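Local atomic coordinates of lysyl oxidase (Pichia pastoris, PDB entry 1W7C), a protein that probably oxidises primary amines, including lysine side chains of proteins, with the help of a copper ion and a topaquinone cofactor. Residues A[160-165]-A[248-253]; A[100-105]-A[109-114]. All blocks are in the same frame, centred on the assembly; numbering follows the deposited sequence.

Interaction 1 (A[160-165]-A[248-253]); sequences EGLIGV and DDFVTL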
loop_
_atom_site.group_PDB
_atom_site.type_symbol
_atom_site.label_atom_id
_atom_site.label_comp_id
_atom_site.label_asym_id
_atom_site.label_seq_id
_atom_site.Cartn_x
_atom_site.Cartn_y
_atom_site.Cartn_z
ATOM N N GLU A 160 -31.762 -33.279 -13.704
ATOM C CA GLU A 160 -32.896 -32.351 -13.708
ATOM C C GLU A 160 -33.638 -32.397 -12.380
ATOM O O GLU A 160 -34.047 -31.373 -11.861
ATOM C CB GLU A 160 -33.856 -32.627 -14.873
ATOM C CG GLU A 160 -34.979 -31.599 -14.955
ATOM C CD GLU A 160 -35.690 -31.572 -16.283
ATOM O OE1 GLU A 160 -35.726 -32.615 -16.957
ATOM O OE2 GLU A 160 -36.222 -30.504 -16.646
ATOM N N GLY A 161 -33.820 -33.595 -11.843
ATOM C CA GLY A 161 -34.473 -33.764 -10.555
ATOM C C GLY A 161 -33.780 -33.049 -9.414
ATOM O O GLY A 161 -34.438 -32.429 -8.594
ATOM N N LEU A 162 -32.457 -33.155 -9.347
ATOM C CA LEU A 162 -31.701 -32.549 -8.249
ATOM C C LEU A 162 -31.496 -31.047 -8.430
ATOM O O LEU A 162 -31.542 -30.295 -7.472
ATOM C CB LEU A 162 -30.332 -33.236 -8.098
ATOM C CG LEU A 162 -30.392 -34.717 -7.668
ATOM C CD1 LEU A 162 -28.984 -35.319 -7.629
ATOM C CD2 LEU A 162 -31.074 -34.902 -6.325
ATOM N N ILE A 163 -31.264 -30.625 -9.670
ATOM C CA ILE A 163 -30.789 -29.272 -9.969
ATOM C C ILE A 163 -31.905 -28.322 -10.388
ATOM O O ILE A 163 -31.835 -27.139 -10.095
ATOM C CB ILE A 163 -29.645 -29.340 -11.025
ATOM C CG1 ILE A 163 -28.473 -30.121 -10.436
ATOM C CG2 ILE A 163 -29.190 -27.936 -11.458
ATOM C CD1 ILE A 163 -27.420 -30.554 -11.432
ATOM N N GLY A 164 -32.903 -28.838 -11.102
ATOM C CA GLY A 164 -34.063 -28.056 -11.483
ATOM C C GLY A 164 -34.075 -27.572 -12.920
ATOM O O GLY A 164 -35.038 -26.945 -13.344
ATOM N N VAL A 165 -33.017 -27.857 -13.674
ATOM C CA VAL A 165 -32.978 -27.540 -15.098
ATOM C C VAL A 165 -32.460 -28.774 -15.835
ATOM O O VAL A 165 -31.770 -29.599 -15.239
ATOM C CB VAL A 165 -32.063 -26.300 -15.396
ATOM C CG1 VAL A 165 -32.508 -25.067 -14.592
ATOM C CG2 VAL A 165 -30.591 -26.631 -15.115
ATOM N N ASP A 248 -39.016 -41.852 -0.054
ATOM C CA ASP A 248 -39.680 -40.736 0.618
ATOM C C ASP A 248 -38.727 -39.933 1.510
ATOM O O ASP A 248 -38.937 -38.737 1.717
ATOM C CB ASP A 248 -40.872 -41.242 1.456
ATOM C CG ASP A 248 -42.068 -41.651 0.599
ATOM O OD1 ASP A 248 -43.040 -42.199 1.161
ATOM O OD2 ASP A 248 -42.128 -41.462 -0.634
ATOM N N ASP A 249 -37.693 -40.594 2.034
ATOM C CA ASP A 249 -36.735 -39.948 2.931
ATOM C C ASP A 249 -35.602 -39.169 2.214
ATOM O O ASP A 249 -34.720 -38.617 2.891
ATOM C CB ASP A 249 -36.148 -40.964 3.935
ATOM C CG ASP A 249 -35.219 -42.001 3.289
ATOM O OD1 ASP A 249 -35.307 -42.240 2.063
ATOM O OD2 ASP A 249 -34.390 -42.656 3.954
ATOM N N PHE A 250 -35.632 -39.080 0.877
ATOM C CA PHE A 250 -34.528 -38.430 0.154
ATOM C C PHE A 250 -34.581 -36.919 0.313
ATOM O O PHE A 250 -35.618 -36.304 0.067
ATOM C CB PHE A 250 -34.523 -38.775 -1.344
ATOM C CG PHE A 250 -33.295 -38.296 -2.059
ATOM C CD1 PHE A 250 -32.120 -39.033 -2.009
ATOM C CD2 PHE A 250 -33.303 -37.085 -2.746
ATOM C CE1 PHE A 250 -30.967 -38.567 -2.640
ATOM C CE2 PHE A 250 -32.164 -36.614 -3.374
ATOM C CZ PHE A 250 -30.990 -37.354 -3.323
ATOM N N VAL A 251 -33.438 -36.327 0.669
ATOM C CA VAL A 251 -33.318 -34.886 0.853
ATOM C C VAL A 251 -32.743 -34.245 -0.413
ATOM O O VAL A 251 -31.628 -34.557 -0.827
ATOM C CB VAL A 251 -32.448 -34.556 2.095
ATOM C CG1 VAL A 251 -32.194 -33.048 2.212
ATOM C CG2 VAL A 251 -33.125 -35.100 3.371
ATOM N N THR A 252 -33.538 -33.378 -1.028
ATOM C CA THR A 252 -33.073 -32.530 -2.112
ATOM C C THR A 252 -32.782 -31.152 -1.551
ATOM O O THR A 252 -33.643 -30.517 -0.928
ATOM C CB THR A 252 -34.118 -32.448 -3.212
ATOM O OG1 THR A 252 -34.411 -33.762 -3.695
ATOM C CG2 THR A 252 -33.572 -31.714 -4.428
ATOM N N LEU A 253 -31.548 -30.699 -1.733
ATOM C CA LEU A 253 -31.167 -29.400 -1.230
ATOM C C LEU A 253 -31.794 -28.285 -2.081
ATOM O O LEU A 253 -32.142 -28.508 -3.246
ATOM C CB LEU A 253 -29.651 -29.268 -1.236
ATOM C CG LEU A 253 -28.892 -30.209 -0.315
ATOM C CD1 LEU A 253 -27.428 -30.199 -0.682
ATOM C CD2 LEU A 253 -29.094 -29.825 1.161
HETATM O O HOH W 1 -34.949 -34.622 -6.162
HETATM O O HOH W 2 -30.379 -29.413 -5.237
#
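Leu-162, on the last turn of helix 153-163, meets Phe-250 of the loop after helix 238-246 through a single methyl. Its CD2 lies 3.6 Å from Phe-250 CE2 and 3.9 Å from Phe-250 CZ, near the ring plane, so the methyl meets the rim of the ring and does not cover a face. The two side chains cross at about a right angle. Phe-250 holds CG on the far side of its CB from the backbone N (chi1 -171°), which places the ring with its CE2 and CZ edge against Leu-162 CD2. Met-245 of helix 238-246 and Tyr-230 of strand 224-230 touch both Leu-162 and Phe-250, joining this apolar contact to the packing around it. A second, looser van der Waals approach brings Thr-252 CG2 to 3.9 Å from Leu-162 O.

The polar links across the contact run through water. One water lies 2.7 Å from Thr-252 OG1 and makes a weak bond to Gly-161 O at 3.3 Å. Another water donates to Leu-162 O at 2.7 Å and to Leu-253 O at 2.8 Å, bridging the helix and loop backbones. Lys-255 NZ also bonds Gly-161 O, an ammonium group at the helix C-terminus that would probably suit the partial negative charge there. Tyr-230 OH takes up Leu-253 N.

Within the helix, Gly-164 N still bonds Glu-160 O, but Gly-164 then leaves helical angles with a positive phi of 102°, where a side chain would press on Ile-163 O. This is a glycine-terminated helix C-terminus packed against an irregular loop, beside the antiparallel sheet containing strand 224-230 in a peripheral alpha+beta region of this copper amine oxidase.

Interaction 2 (A[100-105]-A[109-114]); sequences LKVGPL and DETTIE
Val-102 and Ile-113 face each other as a non-hydrogen-bonded pair in the antiparallel beta hairpin of strands 96-103 and 112-115, flanked by the hydrogen-bonded pairs Lys-101 with Glu-114 and Gly-103 with Thr-112. Each flanking pair makes two main-chain bonds; Lys-101 N donates to Glu-114 O at 2.8 Å, and Thr-112 N to Gly-103 O at 2.9 Å.

Apolar contacts lie on the face of Val-102 and Ile-113, whose side chains run side by side with Val-102 CG2 4.1 Å from Ile-113 CG1. The other branch, Ile-113 CG2, sits 4.0 Å from Leu-100 CB. Leu-35 of helix 26-39 packs on both Val-102 and Ile-113.

At the turn, beyond the cis peptide before Pro-104, the hydroxyl of Thr-111 donates to Pro-104 O (OG1 to O 2.7 Å), nearly in line with the carbonyl, and accepts from Ser-108 N. Its chi1 of -57° sets OG1 beside the backbone N and leaves CG2 to touch Val-102 CG1. A valine here would probably leave Pro-104 O and Ser-108 N without their shared hydroxyl and free the turn to shift.

Water also joins the strands on the face that carries the Thr-112 and Glu-114 side chains: one molecule donates to Lys-101 O at 2.9 Å and lies 2.9 Å from Thr-112 OG1, to which it is also hydrogen-bonded.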
loop_
_atom_site.group_PDB
_atom_site.type_symbol
_atom_site.label_atom_id
_atom_site.label_comp_id
_atom_site.label_asym_id
_atom_site.label_seq_id
_atom_site.Cartn_x
_atom_site.Cartn_y
_atom_site.Cartn_z
ATOM N N LEU A 100 12.187 -30.199 -26.313
ATOM C CA LEU A 100 13.266 -30.305 -27.256
ATOM C C LEU A 100 13.820 -28.916 -27.564
ATOM O O LEU A 100 13.071 -27.970 -27.738
ATOM C CB LEU A 100 12.773 -30.954 -28.569
ATOM C CG LEU A 100 12.121 -32.341 -28.432
ATOM C CD1 LEU A 100 11.495 -32.701 -29.771
ATOM C CD2 LEU A 100 13.080 -33.400 -27.982
ATOM N N LYS A 101 15.150 -28.825 -27.618
ATOM C CA LYS A 101 15.858 -27.621 -28.043
ATOM C C LYS A 101 16.091 -27.701 -29.537
ATOM O O LYS A 101 16.603 -28.719 -30.033
ATOM C CB LYS A 101 17.191 -27.507 -27.308
ATOM C CG LYS A 101 18.066 -26.310 -27.723
ATOM C CD LYS A 101 19.330 -26.280 -26.863
ATOM C CE LYS A 101 20.549 -25.776 -27.606
ATOM N NZ LYS A 101 21.655 -25.411 -26.660
ATOM N N VAL A 102 15.693 -26.651 -30.245
ATOM C CA VAL A 102 15.930 -26.549 -31.693
ATOM C C VAL A 102 16.773 -25.320 -31.939
ATOM O O VAL A 102 16.361 -24.207 -31.652
ATOM C CB VAL A 102 14.641 -26.467 -32.522
ATOM C CG1 VAL A 102 14.981 -26.446 -34.006
ATOM C CG2 VAL A 102 13.695 -27.633 -32.189
ATOM N N GLY A 103 17.973 -25.532 -32.444
ATOM C CA GLY A 103 18.869 -24.436 -32.723
ATOM C C GLY A 103 20.269 -24.888 -33.089
ATOM O O GLY A 103 20.549 -26.078 -33.099
ATOM N N PRO A 104 21.142 -23.948 -33.417
ATOM C CA PRO A 104 20.815 -22.515 -33.466
ATOM C C PRO A 104 19.967 -22.121 -34.677
ATOM O O PRO A 104 19.846 -22.886 -35.655
ATOM C CB PRO A 104 22.191 -21.850 -33.542
ATOM C CG PRO A 104 23.062 -22.871 -34.214
ATOM C CD PRO A 104 22.551 -24.205 -33.758
ATOM N N LEU A 105 19.389 -20.927 -34.593
ATOM C CA LEU A 105 18.559 -20.361 -35.628
ATOM C C LEU A 105 19.282 -19.123 -36.194
ATOM O O LEU A 105 20.059 -18.475 -35.476
ATOM C CB LEU A 105 17.210 -19.941 -35.060
ATOM C CG LEU A 105 16.403 -21.013 -34.330
ATOM C CD1 LEU A 105 15.096 -20.440 -33.762
ATOM C CD2 LEU A 105 16.119 -22.176 -35.274
ATOM N N ASP A 109 22.804 -26.070 -41.568
ATOM C CA ASP A 109 23.366 -27.407 -41.340
ATOM C C ASP A 109 23.925 -27.605 -39.913
ATOM O O ASP A 109 24.243 -28.727 -39.514
ATOM C CB ASP A 109 24.420 -27.780 -42.414
ATOM C CG ASP A 109 25.471 -26.700 -42.627
ATOM O OD1 ASP A 109 25.889 -26.049 -41.646
ATOM O OD2 ASP A 109 25.943 -26.442 -43.754
ATOM N N GLU A 110 24.041 -26.516 -39.157
ATOM C CA GLU A 110 24.482 -26.558 -37.764
ATOM C C GLU A 110 23.323 -26.831 -36.797
ATOM O O GLU A 110 23.546 -27.197 -35.651
ATOM C CB GLU A 110 25.147 -25.233 -37.376
ATOM C CG GLU A 110 26.408 -24.897 -38.160
ATOM C CD GLU A 110 27.276 -23.875 -37.446
ATOM O OE1 GLU A 110 26.760 -23.168 -36.547
ATOM O OE2 GLU A 110 28.475 -23.780 -37.780
ATOM N N THR A 111 22.095 -26.665 -37.274
ATOM C CA THR A 111 20.924 -26.795 -36.411
ATOM C C THR A 111 20.668 -28.228 -36.038
ATOM O O THR A 111 20.688 -29.125 -36.890
ATOM C CB THR A 111 19.686 -26.243 -37.102
ATOM O OG1 THR A 111 19.920 -24.889 -37.457
ATOM C CG2 THR A 111 18.486 -26.200 -36.170
ATOM N N THR A 112 20.376 -28.436 -34.765
ATOM C CA THR A 112 20.009 -29.732 -34.252
ATOM C C THR A 112 18.735 -29.677 -33.429
ATOM O O THR A 112 18.251 -28.609 -33.046
ATOM C CB THR A 112 21.133 -30.307 -33.375
ATOM O OG1 THR A 112 21.351 -29.461 -32.233
ATOM C CG2 THR A 112 22.484 -30.335 -34.131
ATOM N N ILE A 113 18.209 -30.860 -33.177
ATOM C CA ILE A 113 17.121 -31.064 -32.233
ATOM C C ILE A 113 17.587 -32.028 -31.154
ATOM O O ILE A 113 18.011 -33.144 -31.466
ATOM C CB ILE A 113 15.897 -31.643 -32.942
ATOM C CG1 ILE A 113 15.488 -30.758 -34.138
ATOM C CG2 ILE A 113 14.764 -31.835 -31.943
ATOM C CD1 ILE A 113 14.347 -31.330 -34.979
ATOM N N GLU A 114 17.526 -31.587 -29.890
ATOM C CA GLU A 114 18.018 -32.370 -28.768
ATOM C C GLU A 114 17.012 -32.356 -27.632
ATOM O O GLU A 114 16.327 -31.362 -27.441
ATOM C CB GLU A 114 19.322 -31.773 -28.227
ATOM C CG GLU A 114 20.440 -31.590 -29.248
ATOM C CD GLU A 114 21.582 -30.750 -28.701
ATOM O OE1 GLU A 114 21.499 -30.307 -27.527
ATOM O OE2 GLU A 114 22.559 -30.526 -29.446
HETATM O O HOH W 3 19.467 -28.321 -30.295
HETATM O O HOH W 4 23.184 -28.058 -27.812
#

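In the fold
The two contacts hold different elements and do not touch: their centres lie 60 Å apart, their nearest atoms about 42 Å. Both are partly buried and lie away from the copper site. Interaction 2 is local, pairing neighbouring strands of one sheet through direct main-chain bonds, with 468 Å² buried; its apolar side packs on helix 26-39, while Glu-114 on its polar side touches an N-acetylglucosamine. Interaction 1 joins a helix end to a loop 83 residues on and buries 133 Å²; its polar links run through water, and its apolar part is one methyl at a ring edge. In sequence the hairpin precedes both segments of interaction 1.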